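Local coordinates for protein transcriptional regulator (NtrC family) (PDB 3DZD) that probably activates transcription by sigma54 RNA polymerase, coupling an ATP-hydrolysing AAA+ domain to a response-regulator receiver domain, at residues P154-G159 and S268-N273; G164-A169 and T225-E230. All coordinates share one frame; numbering follows the deposited sequence.

Contact 1 (P154-G159 and S268-N273); sequences PVLITG and SATNKN
With CG of Leu156 anti to the backbone N (chi1 175°), its CD1 methyl swings across to the neighbouring strand, reaching Ser268 CB at 3.9 Å and passing obliquely by Thr270 CG2 at 4.0 Å. Thr270 has its hydroxyl anti to the backbone N (chi1 -174°), which leaves CG2 between that N and the carbonyl carbon, facing Leu156 and Thr158. The methyl comes within 3.8 Å of Thr158 OG1, and the two threonines lie alongside each other, pointing the same way. Threonine suits this place because its two branches do different work: the methyl packs, and the hydroxyl accepts from Lys272 N in an ST turn and bonds to Glu230.

Beneath these side chains, strands 155-158 and 268-270 run parallel. Ser268 N donates to Val155 O at 2.8 Å in an almost straight bond, and Ile157 N to Ser268 O at 2.7 Å, from somewhat outside the carbonyl plane; Thr270 N to Ile157 O and Gly159 N to Thr270 O continue the series. Strand 265-270, the middle strand of the five-stranded parallel sheet of the P-loop AAA+ core, here pairs with strand 155-158, which leads into the Walker A loop; it ends where sensor 1 lies in related AAA+ proteins. On the other side of the sheet Ile157 lies beside Ala269, CB to CB 4.4 Å, and the small alanine leaves room for Lys165 of helix 165-176.

At the upstream end a water bonds to both Val155 O and Ser268 OG, giving that buried hydroxyl a partner. Farther along, Gly159 has a backbone shape less accessible to other residues, and its O receives a CA-H...O contact from Asn271 CA at 3.0 Å. The Asn271 amide oxygen meets Lys324 of the second subunit, and Lys272 pairs with Glu233.

Contact 2 (G164-A169 and T225-E230); sequences GKEIVA and TLFLDE. With ADP (adenosine-5'-diphosphate), chain C.
Ala169 and Phe227 make the main apolar contact. With CG anti to the backbone N (chi1 176°), the Phe227 ring reaches out from the strand to the helix. The small alanine methyl sits over one face of the ring in a CH-pi contact, CB 4.0 Å from the centroid and displaced toward the rim; the backbone N of Asp229 lies over the opposite face. Phe227 CE2 also meets Glu166 CB at 3.8 Å. Were Phe227 exchanged for an alanine, a gap would probably open between helix and strand, leaving the Ala169 methyl without its aromatic partner.

The polar contacts centre on the beta-phosphate of ADP, held by backbone N-H groups at the helix start. Lys165 N donates to O3B at 3.0 Å, while the bonds from Gly164 N and Glu166 N are weak. This is a Walker A P-loop, where a CB on Gly164 would collide with the adenine. Lys165 NZ stands 4.5 Å from Asp229 OD1 of the Walker B strand and is weakly hydrogen-bonded to Gly159 O.

Helix 165-176 runs nearly antiparallel to strand 225-229, over a sheet whose strands 182-186 and 265-270 flank the phenylalanine with Phe182 and Ile267.

How the contacts relate
Both contacts belong to the sigma-54 interaction (AAA+) domain, their centres about 9 Å apart. Along the chain the order is strand 155-158, helix 165-176, strand 225-229 and strand 265-270, so contact 1 joins the first and last of these and contact 2 the middle two. Strands 225-229 and 265-270 are neighbours in one parallel sheet, linked by a probable hydrogen bond from Ala269 N to Leu228 O. Glu230 OE2 probably also accepts from Asn271 N at 2.8 Å. Walker A, Walker B and the probable sensor 1 region are thereby gathered at the C-terminal ends of these parallel strands, beside the ADP, as expected for an AAA+ ATPase site.

Contact 1 (P154-G159 and S268-N273)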
loop_
_atom_site.group_PDB
_atom_site.type_symbol
_atom_site.label_atom_id
_atom_site.label_comp_id
_atom_site.label_asym_id
_atom_site.label_seq_id
_atom_site.Cartn_x
_atom_site.Cartn_y
_atom_site.Cartn_z
ATOM N N PRO A 154 -20.544 -13.919 2.333
ATOM C CA PRO A 154 -20.612 -12.523 1.890
ATOM C C PRO A 154 -21.565 -11.682 2.743
ATOM O O PRO A 154 -22.470 -12.209 3.389
ATOM C CB PRO A 154 -21.122 -12.638 0.448
ATOM C CG PRO A 154 -20.839 -14.071 0.052
ATOM C CD PRO A 154 -21.055 -14.840 1.308
ATOM N N VAL A 155 -21.338 -10.378 2.746
ATOM C CA VAL A 155 -22.150 -9.458 3.521
ATOM C C VAL A 155 -22.723 -8.399 2.602
ATOM O O VAL A 155 -22.006 -7.830 1.792
ATOM C CB VAL A 155 -21.320 -8.766 4.625
ATOM C CG1 VAL A 155 -22.181 -7.816 5.428
ATOM C CG2 VAL A 155 -20.689 -9.804 5.534
ATOM N N LEU A 156 -24.017 -8.148 2.725
ATOM C CA LEU A 156 -24.672 -7.082 1.993
ATOM C C LEU A 156 -24.981 -5.947 2.963
ATOM O O LEU A 156 -25.667 -6.146 3.958
ATOM C CB LEU A 156 -25.967 -7.583 1.342
ATOM C CG LEU A 156 -26.808 -6.498 0.649
ATOM C CD1 LEU A 156 -26.116 -6.007 -0.616
ATOM C CD2 LEU A 156 -28.221 -6.991 0.331
ATOM N N ILE A 157 -24.459 -4.765 2.673
ATOM C CA ILE A 157 -24.705 -3.592 3.493
ATOM C C ILE A 157 -25.720 -2.679 2.807
ATOM O O ILE A 157 -25.432 -2.119 1.756
ATOM C CB ILE A 157 -23.403 -2.804 3.734
ATOM C CG1 ILE A 157 -22.321 -3.733 4.292
ATOM C CG2 ILE A 157 -23.650 -1.633 4.657
ATOM C CD1 ILE A 157 -20.969 -3.090 4.405
ATOM N N THR A 158 -26.902 -2.540 3.399
ATOM C CA THR A 158 -27.937 -1.653 2.865
ATOM C C THR A 158 -27.961 -0.318 3.603
ATOM O O THR A 158 -27.754 -0.243 4.813
ATOM C CB THR A 158 -29.354 -2.291 2.925
ATOM O OG1 THR A 158 -29.346 -3.544 2.234
ATOM C CG2 THR A 158 -30.398 -1.368 2.270
ATOM N N GLY A 159 -28.203 0.750 2.869
ATOM C CA GLY A 159 -28.214 2.065 3.477
ATOM C C GLY A 159 -28.287 3.120 2.412
ATOM O O GLY A 159 -27.935 2.864 1.264
ATOM N N SER A 268 -20.707 -6.366 -0.219
ATOM C CA SER A 268 -21.458 -5.567 -1.167
ATOM C C SER A 268 -22.242 -4.503 -0.451
ATOM O O SER A 268 -22.544 -4.634 0.730
ATOM C CB SER A 268 -22.433 -6.451 -1.934
ATOM O OG SER A 268 -21.728 -7.448 -2.629
ATOM N N ALA A 269 -22.590 -3.457 -1.179
ATOM C CA ALA A 269 -23.327 -2.345 -0.609
ATOM C C ALA A 269 -24.354 -1.876 -1.618
ATOM O O ALA A 269 -24.102 -1.918 -2.822
ATOM C CB ALA A 269 -22.391 -1.230 -0.260
ATOM N N THR A 270 -25.510 -1.436 -1.135
ATOM C CA THR A 270 -26.556 -0.948 -2.013
ATOM C C THR A 270 -27.371 0.133 -1.303
ATOM O O THR A 270 -27.472 0.144 -0.074
ATOM C CB THR A 270 -27.475 -2.113 -2.463
ATOM O OG1 THR A 270 -28.417 -1.653 -3.438
ATOM C CG2 THR A 270 -28.225 -2.700 -1.277
ATOM N N ASN A 271 -27.928 1.064 -2.066
ATOM C CA ASN A 271 -28.885 2.012 -1.500
ATOM C C ASN A 271 -30.254 1.765 -2.102
ATOM O O ASN A 271 -31.107 2.643 -2.107
ATOM C CB ASN A 271 -28.444 3.463 -1.711
ATOM C CG ASN A 271 -28.681 3.952 -3.131
ATOM O OD1 ASN A 271 -28.678 3.172 -4.080
ATOM N ND2 ASN A 271 -28.880 5.256 -3.281
ATOM N N LYS A 272 -30.435 0.552 -2.621
ATOM C CA LYS A 272 -31.707 0.092 -3.170
ATOM C C LYS A 272 -32.279 -0.998 -2.288
ATOM O O LYS A 272 -31.573 -1.569 -1.464
ATOM C CB LYS A 272 -31.504 -0.489 -4.567
ATOM C CG LYS A 272 -30.820 0.440 -5.553
ATOM C CD LYS A 272 -30.879 -0.137 -6.963
ATOM C CE LYS A 272 -29.883 0.535 -7.888
ATOM N NZ LYS A 272 -29.876 2.012 -7.699
ATOM N N ASN A 273 -33.561 -1.294 -2.455
ATOM C CA ASN A 273 -34.116 -2.479 -1.827
ATOM C C ASN A 273 -34.040 -3.611 -2.834
ATOM O O ASN A 273 -34.931 -3.764 -3.663
ATOM C CB ASN A 273 -35.559 -2.248 -1.387
ATOM C CG ASN A 273 -36.157 -3.459 -0.706
ATOM O OD1 ASN A 273 -35.786 -4.600 -0.994
ATOM N ND2 ASN A 273 -37.085 -3.220 0.208
HETATM O O HOH W 1 -21.838 -9.302 -0.738
#

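Contact 2 (G164-A169 and T225-E230)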
loop_
_atom_site.group_PDB
_atom_site.type_symbol
_atom_site.label_atom_id
_atom_site.label_comp_id
_atom_site.label_asym_id
_atom_site.label_seq_id
_atom_site.Cartn_x
_atom_site.Cartn_y
_atom_site.Cartn_z
ATOM N N GLY A 164 -21.843 5.639 5.314
ATOM C CA GLY A 164 -20.673 5.002 5.887
ATOM C C GLY A 164 -20.527 3.531 5.546
ATOM O O GLY A 164 -19.840 2.794 6.245
ATOM N N LYS A 165 -21.162 3.106 4.462
ATOM C CA LYS A 165 -21.126 1.708 4.063
ATOM C C LYS A 165 -19.706 1.192 3.809
ATOM O O LYS A 165 -19.400 0.054 4.131
ATOM C CB LYS A 165 -22.025 1.484 2.846
ATOM C CG LYS A 165 -23.516 1.618 3.169
ATOM C CD LYS A 165 -24.377 1.549 1.916
ATOM C CE LYS A 165 -24.188 2.797 1.074
ATOM N NZ LYS A 165 -24.848 2.646 -0.247
ATOM N N GLU A 166 -18.838 2.028 3.248
ATOM C CA GLU A 166 -17.457 1.620 3.015
ATOM C C GLU A 166 -16.662 1.482 4.315
ATOM O O GLU A 166 -15.843 0.568 4.465
ATOM C CB GLU A 166 -16.739 2.567 2.045
ATOM C CG GLU A 166 -15.232 2.329 2.003
ATOM C CD GLU A 166 -14.510 3.073 0.882
ATOM O OE1 GLU A 166 -15.071 3.217 -0.232
ATOM O OE2 GLU A 166 -13.355 3.492 1.120
ATOM N N ILE A 167 -16.895 2.384 5.258
ATOM C CA ILE A 167 -16.237 2.272 6.554
ATOM C C ILE A 167 -16.543 0.930 7.200
ATOM O O ILE A 167 -15.650 0.273 7.732
ATOM C CB ILE A 167 -16.672 3.357 7.529
ATOM C CG1 ILE A 167 -16.185 4.731 7.060
ATOM C CG2 ILE A 167 -16.145 3.044 8.906
ATOM C CD1 ILE A 167 -16.393 5.828 8.089
ATOM N N VAL A 168 -17.810 0.530 7.173
ATOM C CA VAL A 168 -18.195 -0.720 7.795
ATOM C C VAL A 168 -17.471 -1.879 7.109
ATOM O O VAL A 168 -16.981 -2.801 7.771
ATOM C CB VAL A 168 -19.718 -0.943 7.738
ATOM C CG1 VAL A 168 -20.073 -2.298 8.338
ATOM C CG2 VAL A 168 -20.445 0.177 8.460
ATOM N N ALA A 169 -17.408 -1.817 5.783
ATOM C CA ALA A 169 -16.728 -2.825 4.974
ATOM C C ALA A 169 -15.236 -2.965 5.329
ATOM O O ALA A 169 -14.729 -4.081 5.463
ATOM C CB ALA A 169 -16.912 -2.526 3.494
ATOM N N THR A 225 -10.430 -8.874 0.601
ATOM C CA THR A 225 -11.852 -8.575 0.608
ATOM C C THR A 225 -12.157 -7.682 -0.570
ATOM O O THR A 225 -11.521 -6.647 -0.758
ATOM C CB THR A 225 -12.268 -7.860 1.905
ATOM O OG1 THR A 225 -12.063 -8.740 3.019
ATOM C CG2 THR A 225 -13.734 -7.440 1.852
ATOM N N LEU A 226 -13.113 -8.106 -1.380
ATOM C CA LEU A 226 -13.574 -7.317 -2.509
ATOM C C LEU A 226 -14.864 -6.614 -2.097
ATOM O O LEU A 226 -15.840 -7.279 -1.759
ATOM C CB LEU A 226 -13.839 -8.235 -3.703
ATOM C CG LEU A 226 -14.261 -7.570 -5.006
ATOM C CD1 LEU A 226 -13.076 -6.866 -5.641
ATOM C CD2 LEU A 226 -14.853 -8.602 -5.954
ATOM N N PHE A 227 -14.847 -5.281 -2.117
ATOM C CA PHE A 227 -16.019 -4.460 -1.791
ATOM C C PHE A 227 -16.670 -3.932 -3.063
ATOM O O PHE A 227 -16.081 -3.126 -3.788
ATOM C CB PHE A 227 -15.632 -3.294 -0.872
ATOM C CG PHE A 227 -16.771 -2.327 -0.567
ATOM C CD1 PHE A 227 -17.953 -2.770 -0.001
ATOM C CD2 PHE A 227 -16.634 -0.966 -0.823
ATOM C CE1 PHE A 227 -18.979 -1.886 0.286
ATOM C CE2 PHE A 227 -17.655 -0.084 -0.538
ATOM C CZ PHE A 227 -18.831 -0.543 0.019
ATOM N N LEU A 228 -17.885 -4.400 -3.335
ATOM C CA LEU A 228 -18.643 -3.954 -4.498
ATOM C C LEU A 228 -19.621 -2.857 -4.106
ATOM O O LEU A 228 -20.711 -3.144 -3.600
ATOM C CB LEU A 228 -19.410 -5.127 -5.091
ATOM C CG LEU A 228 -18.559 -6.311 -5.553
ATOM C CD1 LEU A 228 -19.433 -7.478 -5.914
ATOM C CD2 LEU A 228 -17.657 -5.906 -6.736
ATOM N N ASP A 229 -19.240 -1.605 -4.335
ATOM C CA ASP A 229 -20.116 -0.484 -4.022
ATOM C C ASP A 229 -21.238 -0.371 -5.052
ATOM O O ASP A 229 -21.004 -0.452 -6.256
ATOM C CB ASP A 229 -19.328 0.827 -3.933
ATOM C CG ASP A 229 -19.970 1.839 -2.982
ATOM O OD1 ASP A 229 -21.170 1.688 -2.655
ATOM O OD2 ASP A 229 -19.268 2.787 -2.557
ATOM N N GLU A 230 -22.454 -0.174 -4.552
ATOM C CA GLU A 230 -23.682 -0.182 -5.353
ATOM C C GLU A 230 -23.759 -1.303 -6.370
ATOM O O GLU A 230 -23.917 -1.069 -7.570
ATOM C CB GLU A 230 -23.965 1.169 -6.016
ATOM C CG GLU A 230 -25.410 1.261 -6.521
ATOM C CD GLU A 230 -26.404 0.648 -5.543
ATOM O OE1 GLU A 230 -27.217 -0.230 -5.931
ATOM O OE2 GLU A 230 -26.353 1.048 -4.365
HETATM P PB ADP C . -21.232 5.486 1.526
HETATM O O1B ADP C . -20.063 4.523 1.459
HETATM O O2B ADP C . -21.757 5.931 0.179
HETATM O O3B ADP C . -22.341 5.048 2.433
HETATM P PA ADP C . -19.168 7.220 2.601
HETATM O O1A ADP C . -18.769 6.575 3.899
HETATM O O2A ADP C . -18.285 6.969 1.395
HETATM O O3A ADP C . -20.708 6.830 2.274
HETATM O "O5'" ADP C . -19.244 8.812 2.823
HETATM C "C5'" ADP C . -19.128 9.371 4.125
HETATM C "C4'" ADP C . -17.900 10.248 4.263
HETATM O "O4'" ADP C . -17.825 10.598 5.639
HETATM C "C3'" ADP C . -16.639 9.446 4.016
HETATM O "O3'" ADP C . -15.559 10.352 3.770
HETATM C "C2'" ADP C . -16.333 8.766 5.324
HETATM O "O2'" ADP C . -14.915 8.831 5.494
HETATM C "C1'" ADP C . -16.986 9.672 6.347
HETATM N N9 ADP C . -17.828 8.913 7.295
HETATM C C8 ADP C . -18.985 8.294 6.992
HETATM N N7 ADP C . -19.536 7.716 8.076
HETATM C C5 ADP C . -18.718 7.966 9.112
HETATM C C6 ADP C . -18.709 7.627 10.551
HETATM N N6 ADP C . -19.716 6.895 11.099
HETATM N N1 ADP C . -17.679 8.078 11.290
HETATM C C2 ADP C . -16.688 8.808 10.743
HETATM N N3 ADP C . -16.625 9.148 9.444
HETATM C C4 ADP C . -17.597 8.761 8.596
#